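Local coordinates for protein FACT-Spt16 (Cicer arietinum, PDB 5CE6) that probably serves as the N-terminal domain of a histone chaperone subunit of the FACT complex, with a role in binding histones H3-H4, at residues A55-P59 against L170-A174; L33-Y37 against F89-I94. All blocks are in the same frame, centred on the assembly; numbering follows the deposited sequence.

Helix 26-42 comes first in the chain, and its middle, 33-37, waits for the hairpin turn at 89-94; contact 2 closes that loop of 51 intervening residues. Strand 53-58 lies within the loop, and its latter part with the following proline, 55-59, finds its own partner later, at 170-174, so contact 1 closes a longer loop of 110 residues. The segments alternate along the chain, and the two closures therefore cross. Both reach the same mixed six-stranded sheet. Contact 1 lays helix 168-179 on one face, and contact 2 sets helix 26-42 against the other face, near the hairpin turn. Their centres are about 19 Å apart, and they do not touch.

Contact 1 (A55-P59 against L170-A174); sequences AVACP and LDLWA
The indole of Trp-173 turns its edge to Ala-55, whose methyl lies close to the ring plane, 3.9 Å from CZ2. A water sits at the same rim, in plane, where it accepts the bond from Trp-173 NE1 at 3.0 Å. It also offers a weak bond to Ala-55 O, a loose bridge from side chain to strand backbone. The methyl of Ala-57 approaches the indole obliquely, with CB 4.3 Å from CD1. The first torsion of Trp-173, 174°, carries CG opposite the backbone N and sends the ring from the helix toward the strand.

One helical turn earlier, Leu-170 does the closer packing. Its CD2 branch meets Ala-57 CB at 3.6 Å and rests equally near the carbonyl oxygen of Cys-58, while CD1 lies against Ala-57 O and the start of Pro-59, 3.7 Å from the proline N and 4.1 Å from its CD. The two branches thus share the strand end, and each touches backbone polar atoms as well as carbon.

The strand alternates strictly. Ala-55 and Ala-57 face helix 168-179, whereas Val-56 and Cys-58 point to the other side of the sheet, where they touch helix 69-78. Trp-173 also reaches Ile-86 and Val-88 on strand 85-89 and is backed by Met-136 and Ile-140 of helix 133-145.

Strand and helix segments run nearly antiparallel, at 159°, as expected where helix 168-179 forms the crossover of a beta-alpha-beta unit between parallel strands 156-159 and 183-186. No direct hydrogen bond joins the segments: small alanines let large helix side chains lie close, the hold is apolar, and the indole N-H is satisfied by water.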
ATOM      1  N   ALA A  55      -4.774  10.694 -18.697  1.00 17.82           N
ATOM      2  CA  ALA A  55      -5.257  11.735 -17.793  1.00 21.59           C
ATOM      3  C   ALA A  55      -5.266  11.220 -16.369  1.00 25.02           C
ATOM      4  O   ALA A  55      -5.824  10.149 -16.094  1.00 21.66           O
ATOM      5  CB  ALA A  55      -6.667  12.183 -18.192  1.00 19.11           C
ATOM      6  N   VAL A  56      -4.647  11.970 -15.461  1.00 16.07           N
ATOM      7  CA  VAL A  56      -4.733  11.641 -14.041  1.00 15.15           C
ATOM      8  C   VAL A  56      -5.255  12.865 -13.306  1.00 23.74           C
ATOM      9  O   VAL A  56      -4.988  14.001 -13.712  1.00 23.28           O
ATOM     10  CB  VAL A  56      -3.382  11.166 -13.435  1.00 27.22           C
ATOM     11  CG1 VAL A  56      -2.755  10.079 -14.300  1.00 27.11           C
ATOM     12  CG2 VAL A  56      -2.417  12.328 -13.258  1.00 28.99           C
ATOM     13  N   ALA A  57      -6.012  12.639 -12.239  1.00 15.42           N
ATOM     14  CA  ALA A  57      -6.636  13.750 -11.525  1.00 20.52           C
ATOM     15  C   ALA A  57      -6.776  13.440 -10.043  1.00 19.61           C
ATOM     16  O   ALA A  57      -7.140  12.324  -9.665  1.00 21.22           O
ATOM     17  CB  ALA A  57      -7.992  14.080 -12.135  1.00 21.57           C
ATOM     18  N   CYS A  58      -6.463  14.426  -9.210  1.00 17.91           N
ATOM     19  CA  CYS A  58      -6.511  14.273  -7.762  1.00 18.78           C
ATOM     20  C   CYS A  58      -7.511  15.248  -7.163  1.00 16.97           C
ATOM     21  O   CYS A  58      -7.586  16.394  -7.586  1.00 21.34           O
ATOM     22  CB  CYS A  58      -5.134  14.519  -7.162  1.00 17.59           C
ATOM     23  SG  CYS A  58      -3.959  13.276  -7.681  1.00 20.57           S
ATOM     24  N   PRO A  59      -8.285  14.786  -6.169  1.00 18.86           N
ATOM     25  CA  PRO A  59      -9.335  15.572  -5.519  1.00 23.36           C
ATOM     26  C   PRO A  59      -8.768  16.582  -4.525  1.00 19.22           C
ATOM     27  O   PRO A  59      -7.573  16.553  -4.254  1.00 22.06           O
ATOM     28  CB  PRO A  59     -10.149  14.498  -4.776  1.00 23.51           C
ATOM     29  CG  PRO A  59      -9.171  13.466  -4.448  1.00 20.77           C
ATOM     30  CD  PRO A  59      -8.197  13.426  -5.610  1.00 20.04           C
ATOM     31  N   LEU A 170     -13.109  17.280 -10.376  1.00 20.73           N
ATOM     32  CA  LEU A 170     -12.993  15.926 -10.918  1.00 24.13           C
ATOM     33  C   LEU A 170     -14.323  15.456 -11.512  1.00 23.66           C
ATOM     34  O   LEU A 170     -14.344  14.748 -12.521  1.00 27.01           O
ATOM     35  CB  LEU A 170     -12.513  14.939  -9.854  1.00 26.84           C
ATOM     36  CG  LEU A 170     -11.122  15.100  -9.225  1.00 33.98           C
ATOM     37  CD1 LEU A 170     -10.465  13.750  -9.004  1.00 27.65           C
ATOM     38  CD2 LEU A 170     -10.207  16.027 -10.010  1.00 23.11           C
ATOM     39  N   ASP A 171     -15.426  15.849 -10.878  1.00 25.45           N
ATOM     40  CA  ASP A 171     -16.758  15.529 -11.384  1.00 30.21           C
ATOM     41  C   ASP A 171     -16.949  16.078 -12.790  1.00 28.25           C
ATOM     42  O   ASP A 171     -17.388  15.368 -13.701  1.00 30.16           O
ATOM     43  CB  ASP A 171     -17.841  16.108 -10.467  1.00 37.49           C
ATOM     44  CG  ASP A 171     -18.129  15.231  -9.266  1.00 41.57           C
ATOM     45  OD1 ASP A 171     -17.798  14.027  -9.312  1.00 40.64           O
ATOM     46  OD2 ASP A 171     -18.700  15.748  -8.281  1.00 45.09           O
ATOM     47  N   LEU A 172     -16.614  17.352 -12.962  1.00 24.42           N
ATOM     48  CA  LEU A 172     -16.768  18.005 -14.249  1.00 28.30           C
ATOM     49  C   LEU A 172     -15.852  17.370 -15.292  1.00 28.64           C
ATOM     50  O   LEU A 172     -16.271  17.093 -16.422  1.00 26.92           O
ATOM     51  CB  LEU A 172     -16.491  19.508 -14.122  1.00 29.24           C
ATOM     52  CG  LEU A 172     -16.581  20.335 -15.406  1.00 27.04           C
ATOM     53  CD1 LEU A 172     -17.944  20.162 -16.053  1.00 37.40           C
ATOM     54  CD2 LEU A 172     -16.308  21.813 -15.135  1.00 27.70           C
ATOM     55  N   TRP A 173     -14.602  17.133 -14.903  1.00 24.82           N
ATOM     56  CA  TRP A 173     -13.617  16.561 -15.809  1.00 24.08           C
ATOM     57  C   TRP A 173     -14.067  15.192 -16.303  1.00 24.07           C
ATOM     58  O   TRP A 173     -14.000  14.900 -17.496  1.00 24.81           O
ATOM     59  CB  TRP A 173     -12.251  16.469 -15.116  1.00 22.11           C
ATOM     60  CG  TRP A 173     -11.189  15.761 -15.913  1.00 20.95           C
ATOM     61  CD1 TRP A 173     -10.548  14.600 -15.573  1.00 25.24           C
ATOM     62  CD2 TRP A 173     -10.638  16.164 -17.176  1.00 21.65           C
ATOM     63  NE1 TRP A 173      -9.642  14.256 -16.544  1.00 26.31           N
ATOM     64  CE2 TRP A 173      -9.671  15.201 -17.537  1.00 20.89           C
ATOM     65  CE3 TRP A 173     -10.865  17.246 -18.035  1.00 22.93           C
ATOM     66  CZ2 TRP A 173      -8.934  15.285 -18.722  1.00 21.38           C
ATOM     67  CZ3 TRP A 173     -10.133  17.329 -19.215  1.00 23.39           C
ATOM     68  CH2 TRP A 173      -9.177  16.355 -19.545  1.00 22.62           C
ATOM     69  N   ALA A 174     -14.523  14.355 -15.377  1.00 29.23           N
ATOM     70  CA  ALA A 174     -14.994  13.024 -15.734  1.00 27.13           C
ATOM     71  C   ALA A 174     -16.164  13.114 -16.703  1.00 32.08           C
ATOM     72  O   ALA A 174     -16.257  12.327 -17.649  1.00 35.55           O
ATOM     73  CB  ALA A 174     -15.385  12.242 -14.488  1.00 31.61           C
TER
HETATM   74  O   HOH W   1      -8.899  11.597 -15.475  1.00 28.81           O

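Contact 2 (L33-Y37 against F89-I94); sequences LKAFY and FTKKQI
This is a buried helix-to-hairpin contact, aromatic at its centre and closed by one polar bond: from helix 26-42, Phe-36 meets the end of strand 85-89 and Tyr-37 the turn that leads to strand 93-98. Phe-36 and Phe-89 form a T-shaped pair, with centroids 4.8 Å apart and planes at 86°. Atom CE2 of Phe-36 stands 3.4 Å above the centre of the Phe-89 ring, brought there by a first torsion of 176° that places CG opposite its own backbone N.

Tyr-37 comes in at the edge of Phe-89 and gives its OH proton to Thr-90 O over 2.7 Å, in the carbonyl plane. A phenylalanine here would probably leave Thr-90 O without its hydroxyl mate and the turn less firmly tied to the helix. Leu-33 completes the seam, reaching tip to tip with Ile-94 (CD1 to CD1, 3.8 Å).

The turn is braced from within as well: Thr-90 OG1 accepts the backbone N of Gln-93 at 3.0 Å and is also hydrogen-bonded to Gln-146 OE1. Together with the backbone bond from Thr-90 N to Gln-93 O, this makes a tight beta hairpin with an ST motif in its turn.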
ATOM      1  N   LEU A  33      10.012  10.566 -15.628  1.00 21.70           N
ATOM      2  CA  LEU A  33       9.195  10.930 -16.785  1.00 18.93           C
ATOM      3  C   LEU A  33       9.626  10.102 -17.999  1.00 18.81           C
ATOM      4  O   LEU A  33       8.793   9.628 -18.781  1.00 24.62           O
ATOM      5  CB  LEU A  33       9.284  12.436 -17.085  1.00 23.61           C
ATOM      6  CG  LEU A  33       8.319  13.020 -18.123  1.00 22.67           C
ATOM      7  CD1 LEU A  33       6.888  12.803 -17.675  1.00 17.19           C
ATOM      8  CD2 LEU A  33       8.586  14.504 -18.342  1.00 25.27           C
ATOM      9  N   LYS A  34      10.935   9.917 -18.141  1.00 25.82           N
ATOM     10  CA  LYS A  34      11.477   9.091 -19.212  1.00 23.88           C
ATOM     11  C   LYS A  34      11.018   7.645 -19.061  1.00 23.77           C
ATOM     12  O   LYS A  34      10.571   7.019 -20.024  1.00 21.80           O
ATOM     13  CB  LYS A  34      13.004   9.162 -19.200  1.00 23.97           C
ATOM     14  CG  LYS A  34      13.671   8.720 -20.492  1.00 34.66           C
ATOM     15  CD  LYS A  34      14.761   9.711 -20.890  1.00 47.05           C
ATOM     16  CE  LYS A  34      15.543  10.186 -19.670  1.00 52.71           C
ATOM     17  NZ  LYS A  34      16.403  11.365 -19.971  1.00 57.32           N
ATOM     18  N   ALA A  35      11.124   7.130 -17.840  1.00 21.72           N
ATOM     19  CA  ALA A  35      10.698   5.765 -17.540  1.00 22.51           C
ATOM     20  C   ALA A  35       9.231   5.567 -17.897  1.00 24.54           C
ATOM     21  O   ALA A  35       8.867   4.572 -18.522  1.00 20.84           O
ATOM     22  CB  ALA A  35      10.938   5.439 -16.074  1.00 26.16           C
ATOM     23  N   PHE A  36       8.402   6.533 -17.502  1.00 19.77           N
ATOM     24  CA  PHE A  36       6.975   6.532 -17.819  1.00 20.07           C
ATOM     25  C   PHE A  36       6.733   6.531 -19.342  1.00 18.91           C
ATOM     26  O   PHE A  36       6.049   5.647 -19.860  1.00 19.50           O
ATOM     27  CB  PHE A  36       6.310   7.751 -17.145  1.00 17.37           C
ATOM     28  CG  PHE A  36       4.849   7.931 -17.474  1.00 20.28           C
ATOM     29  CD1 PHE A  36       4.024   6.845 -17.730  1.00 22.21           C
ATOM     30  CD2 PHE A  36       4.304   9.207 -17.529  1.00 27.50           C
ATOM     31  CE1 PHE A  36       2.681   7.026 -18.029  1.00 24.22           C
ATOM     32  CE2 PHE A  36       2.962   9.396 -17.822  1.00 24.71           C
ATOM     33  CZ  PHE A  36       2.150   8.308 -18.073  1.00 27.03           C
ATOM     34  N   TYR A  37       7.274   7.515 -20.059  1.00 18.25           N
ATOM     35  CA  TYR A  37       7.051   7.583 -21.505  1.00 19.35           C
ATOM     36  C   TYR A  37       7.577   6.350 -22.253  1.00 23.70           C
ATOM     37  O   TYR A  37       6.959   5.893 -23.218  1.00 23.34           O
ATOM     38  CB  TYR A  37       7.626   8.873 -22.105  1.00 19.00           C
ATOM     39  CG  TYR A  37       6.632  10.005 -22.106  1.00 19.05           C
ATOM     40  CD1 TYR A  37       6.195  10.569 -20.917  1.00 26.80           C
ATOM     41  CD2 TYR A  37       6.117  10.490 -23.294  1.00 20.10           C
ATOM     42  CE1 TYR A  37       5.270  11.602 -20.909  1.00 23.43           C
ATOM     43  CE2 TYR A  37       5.192  11.532 -23.304  1.00 23.46           C
ATOM     44  CZ  TYR A  37       4.774  12.074 -22.104  1.00 21.61           C
ATOM     45  OH  TYR A  37       3.859  13.102 -22.096  1.00 22.14           O
ATOM     46  N   PHE A  89      -1.068  13.690 -20.082  1.00 19.52           N
ATOM     47  CA  PHE A  89       0.128  13.420 -20.865  1.00 19.27           C
ATOM     48  C   PHE A  89      -0.252  13.125 -22.296  1.00 20.35           C
ATOM     49  O   PHE A  89      -1.151  12.332 -22.536  1.00 20.42           O
ATOM     50  CB  PHE A  89       0.854  12.205 -20.296  1.00 18.29           C
ATOM     51  CG  PHE A  89       1.231  12.351 -18.858  1.00 17.27           C
ATOM     52  CD1 PHE A  89       0.371  11.921 -17.854  1.00 21.24           C
ATOM     53  CD2 PHE A  89       2.446  12.915 -18.509  1.00 17.19           C
ATOM     54  CE1 PHE A  89       0.716  12.057 -16.521  1.00 16.86           C
ATOM     55  CE2 PHE A  89       2.804  13.058 -17.186  1.00 19.93           C
ATOM     56  CZ  PHE A  89       1.942  12.628 -16.185  1.00 21.42           C
ATOM     57  N   THR A  90       0.415  13.780 -23.244  1.00 21.29           N
ATOM     58  CA  THR A  90       0.281  13.429 -24.651  1.00 25.15           C
ATOM     59  C   THR A  90       1.673  13.131 -25.200  1.00 24.17           C
ATOM     60  O   THR A  90       2.658  13.234 -24.473  1.00 28.45           O
ATOM     61  CB  THR A  90      -0.396  14.546 -25.494  1.00 23.72           C
ATOM     62  OG1 THR A  90       0.528  15.611 -25.748  1.00 26.02           O
ATOM     63  CG2 THR A  90      -1.630  15.102 -24.804  1.00 25.88           C
ATOM     64  N   LYS A  91       1.756  12.773 -26.474  1.00 27.17           N
ATOM     65  CA  LYS A  91       3.049  12.457 -27.077  1.00 31.01           C
ATOM     66  C   LYS A  91       4.054  13.610 -26.955  1.00 28.83           C
ATOM     67  O   LYS A  91       5.238  13.386 -26.691  1.00 31.26           O
ATOM     68  CB  LYS A  91       2.876  12.061 -28.547  1.00 36.05           C
ATOM     69  CG  LYS A  91       4.127  11.450 -29.175  1.00 43.34           C
ATOM     70  CD  LYS A  91       3.769  10.541 -30.341  1.00 48.97           C
ATOM     71  CE  LYS A  91       4.582   9.248 -30.304  1.00 52.34           C
ATOM     72  NZ  LYS A  91       3.742   8.045 -30.592  1.00 50.88           N
ATOM     73  N   LYS A  92       3.576  14.840 -27.119  1.00 31.60           N
ATOM     74  CA  LYS A  92       4.471  15.990 -27.211  1.00 29.71           C
ATOM     75  C   LYS A  92       4.236  17.054 -26.145  1.00 28.40           C
ATOM     76  O   LYS A  92       4.998  18.014 -26.049  1.00 25.44           O
ATOM     77  CB  LYS A  92       4.365  16.626 -28.597  1.00 39.84           C
ATOM     78  CG  LYS A  92       4.655  15.660 -29.730  1.00 46.80           C
ATOM     79  CD  LYS A  92       6.047  15.069 -29.584  1.00 48.05           C
ATOM     80  CE  LYS A  92       7.118  16.143 -29.707  1.00 56.87           C
ATOM     81  NZ  LYS A  92       8.462  15.638 -29.298  1.00 61.74           N
ATOM     82  N   GLN A  93       3.177  16.893 -25.356  1.00 26.04           N
ATOM     83  CA  GLN A  93       2.832  17.883 -24.338  1.00 28.83           C
ATOM     84  C   GLN A  93       2.373  17.241 -23.036  1.00 27.98           C
ATOM     85  O   GLN A  93       1.926  16.093 -23.020  1.00 25.52           O
ATOM     86  CB  GLN A  93       1.718  18.808 -24.841  1.00 28.76           C
ATOM     87  CG  GLN A  93       2.016  19.528 -26.147  1.00 26.41           C
ATOM     88  CD  GLN A  93       0.891  20.454 -26.563  1.00 40.37           C
ATOM     89  OE1 GLN A  93      -0.253  20.027 -26.720  1.00 36.89           O
ATOM     90  NE2 GLN A  93       1.210  21.731 -26.733  1.00 43.19           N
ATOM     91  N   ILE A  94       2.485  17.991 -21.942  1.00 22.06           N
ATOM     92  CA  ILE A  94       1.830  17.620 -20.688  1.00 20.98           C
ATOM     93  C   ILE A  94       1.000  18.819 -20.260  1.00 25.28           C
ATOM     94  O   ILE A  94       1.545  19.893 -20.047  1.00 21.91           O
ATOM     95  CB  ILE A  94       2.840  17.299 -19.583  1.00 20.01           C
ATOM     96  CG1 ILE A  94       3.759  16.155 -20.023  1.00 23.01           C
ATOM     97  CG2 ILE A  94       2.117  16.906 -18.287  1.00 18.97           C
ATOM     98  CD1 ILE A  94       4.772  15.731 -18.977  1.00 21.58           C
TER